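Local coordinates for uncharacterized protein XCC1541 (Xanthomonas campestris pv. campestris, PDB 2QJW), which is of unknown function but is probably a hydrolase of the alpha/beta superfamily, at residues L102-T107 against V125-D130. Numbering follows the deposited sequence.
Sequences LMVPPT and VHAWHD
M103 and V125 pair as neighbours in two parallel strands, where V125 N donates to L102 O (2.9 Å) and V104 N donates to V125 O in a nearly straight bond (2.9 Å, 170° at the hydrogen). V125 O also takes a CA-H...O contact from M103 CA. Past this bridge the chain of 102-107 leaves the sheet, and V104 becomes the main side chain of the contact. Its CG1, anti to the carbonyl carbon (chi1 -70°), reaches to 3.5 Å from H126 ND1 and 3.6 Å from D130 OD2, with A127 CB a little farther off. The side chains of H126 and V104 cross at about a right angle. The ring meets V104 CA with its edge, in plane, ND1 lying 3.3 Å from that carbon, while P105 CD approaches obliquely. ND1 is buried here without a hydrogen-bond partner, whereas NE2 on the same ring is bonded to I133 O, which helps fix the ring's rotation. D130 closes a type I turn from A127, its N bonding to A127 O. OD1 is gripped by the backbone N atoms of L132 and I133, and OD2 is bonded to H156 ND1. Such an acid, on the loop after a strand and bonded to a histidine, is characteristic of the alpha/beta-hydrolase fold, consistent with a Ser-His-Asp triad of S82, H156 and D130.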
loop_
_atom_site.group_PDB
_atom_site.type_symbol
_atom_site.label_atom_id
_atom_site.label_comp_id
_atom_site.label_asym_id
_atom_site.label_seq_id
_atom_site.Cartn_x
_atom_site.Cartn_y
_atom_site.Cartn_z
ATOM N N LEU A 102 -9.315 -6.256 3.589
ATOM C CA LEU A 102 -9.507 -5.982 5.017
ATOM C C LEU A 102 -9.026 -4.623 5.391
ATOM O O LEU A 102 -7.869 -4.306 5.265
ATOM C CB LEU A 102 -8.721 -6.985 5.817
ATOM C CG LEU A 102 -8.858 -8.476 5.513
ATOM C CD1 LEU A 102 -7.974 -9.405 6.396
ATOM C CD2 LEU A 102 -10.326 -8.893 5.667
HETATM N N MSE A 103 -9.934 -3.777 5.870
HETATM C CA MSE A 103 -9.594 -2.464 6.460
HETATM C C MSE A 103 -9.503 -2.648 7.986
HETATM O O MSE A 103 -10.391 -3.240 8.587
HETATM C CB MSE A 103 -10.569 -1.386 6.104
HETATM C CG MSE A 103 -10.708 -1.173 4.582
HETATM SE SE MSE A 103 -11.951 0.148 4.056
HETATM C CE MSE A 103 -13.474 -0.860 4.481
ATOM N N VAL A 104 -8.411 -2.145 8.564
ATOM C CA VAL A 104 -8.151 -2.148 10.045
ATOM C C VAL A 104 -8.652 -3.447 10.703
ATOM O O VAL A 104 -9.488 -3.419 11.594
ATOM C CB VAL A 104 -8.653 -0.836 10.751
ATOM C CG1 VAL A 104 -7.748 0.327 10.322
ATOM C CG2 VAL A 104 -10.078 -0.527 10.453
ATOM N N PRO A 105 -8.122 -4.606 10.273
ATOM C CA PRO A 105 -8.552 -5.883 10.852
ATOM C C PRO A 105 -8.016 -6.106 12.265
ATOM O O PRO A 105 -6.837 -5.947 12.463
ATOM C CB PRO A 105 -7.943 -6.911 9.872
ATOM C CG PRO A 105 -6.748 -6.312 9.381
ATOM C CD PRO A 105 -7.071 -4.823 9.257
ATOM N N PRO A 106 -8.880 -6.484 13.198
ATOM C CA PRO A 106 -8.324 -6.849 14.506
ATOM C C PRO A 106 -7.714 -8.241 14.435
ATOM O O PRO A 106 -8.270 -9.151 13.811
ATOM C CB PRO A 106 -9.535 -6.864 15.410
ATOM C CG PRO A 106 -10.648 -7.160 14.549
ATOM C CD PRO A 106 -10.337 -6.620 13.138
ATOM N N THR A 107 -6.580 -8.448 15.081
ATOM C CA THR A 107 -5.923 -9.732 15.075
ATOM C C THR A 107 -6.386 -10.574 16.280
ATOM O O THR A 107 -6.246 -11.766 16.222
ATOM C CB THR A 107 -4.405 -9.618 15.050
ATOM O OG1 THR A 107 -3.969 -8.985 16.277
ATOM C CG2 THR A 107 -3.945 -8.782 13.840
ATOM N N VAL A 125 -5.625 -2.617 4.368
ATOM C CA VAL A 125 -5.352 -1.182 4.624
ATOM C C VAL A 125 -5.396 -0.999 6.133
ATOM O O VAL A 125 -6.422 -1.251 6.722
ATOM C CB VAL A 125 -6.283 -0.188 3.919
ATOM C CG1 VAL A 125 -5.905 1.263 4.237
ATOM C CG2 VAL A 125 -6.211 -0.459 2.424
ATOM N N HIS A 126 -4.257 -0.586 6.736
ATOM C CA HIS A 126 -4.249 -0.305 8.173
ATOM C C HIS A 126 -3.665 1.040 8.461
ATOM O O HIS A 126 -2.959 1.651 7.676
ATOM C CB HIS A 126 -3.461 -1.375 8.888
ATOM C CG HIS A 126 -3.760 -1.457 10.329
ATOM N ND1 HIS A 126 -4.990 -1.844 10.781
ATOM C CD2 HIS A 126 -2.994 -1.215 11.417
ATOM C CE1 HIS A 126 -4.978 -1.798 12.110
ATOM N NE2 HIS A 126 -3.782 -1.403 12.505
ATOM N N ALA A 127 -4.067 1.550 9.626
ATOM C CA ALA A 127 -3.647 2.884 10.126
ATOM C C ALA A 127 -2.398 2.790 10.983
ATOM O O ALA A 127 -2.400 2.054 11.980
ATOM C CB ALA A 127 -4.796 3.462 10.931
ATOM N N TRP A 128 -1.366 3.568 10.657
ATOM C CA TRP A 128 -0.194 3.629 11.483
ATOM C C TRP A 128 -0.568 3.946 12.938
ATOM O O TRP A 128 0.131 3.408 13.835
ATOM C CB TRP A 128 0.740 4.750 11.008
ATOM C CG TRP A 128 1.647 4.427 9.887
ATOM C CD1 TRP A 128 1.738 5.081 8.718
ATOM C CD2 TRP A 128 2.633 3.392 9.842
ATOM N NE1 TRP A 128 2.696 4.512 7.920
ATOM C CE2 TRP A 128 3.288 3.493 8.597
ATOM C CE3 TRP A 128 3.076 2.412 10.757
ATOM C CZ2 TRP A 128 4.287 2.668 8.240
ATOM C CZ3 TRP A 128 4.116 1.589 10.375
ATOM C CH2 TRP A 128 4.701 1.723 9.133
ATOM N N HIS A 129 -1.532 4.825 13.152
ATOM C CA HIS A 129 -1.873 5.336 14.486
ATOM C C HIS A 129 -3.116 4.725 15.064
ATOM O O HIS A 129 -3.735 5.324 15.944
ATOM C CB HIS A 129 -2.027 6.829 14.441
ATOM C CG HIS A 129 -0.898 7.492 13.766
ATOM N ND1 HIS A 129 0.378 7.431 14.272
ATOM C CD2 HIS A 129 -0.829 8.209 12.617
ATOM C CE1 HIS A 129 1.192 8.091 13.460
ATOM N NE2 HIS A 129 0.477 8.593 12.468
ATOM N N ASP A 130 -3.457 3.512 14.652
ATOM C CA ASP A 130 -4.614 2.859 15.170
ATOM C C ASP A 130 -4.406 2.702 16.692
ATOM O O ASP A 130 -3.406 2.133 17.129
ATOM C CB ASP A 130 -4.776 1.495 14.523
ATOM C CG ASP A 130 -6.108 0.890 14.738
ATOM O OD1 ASP A 130 -6.621 0.871 15.881
ATOM O OD2 ASP A 130 -6.722 0.444 13.736
#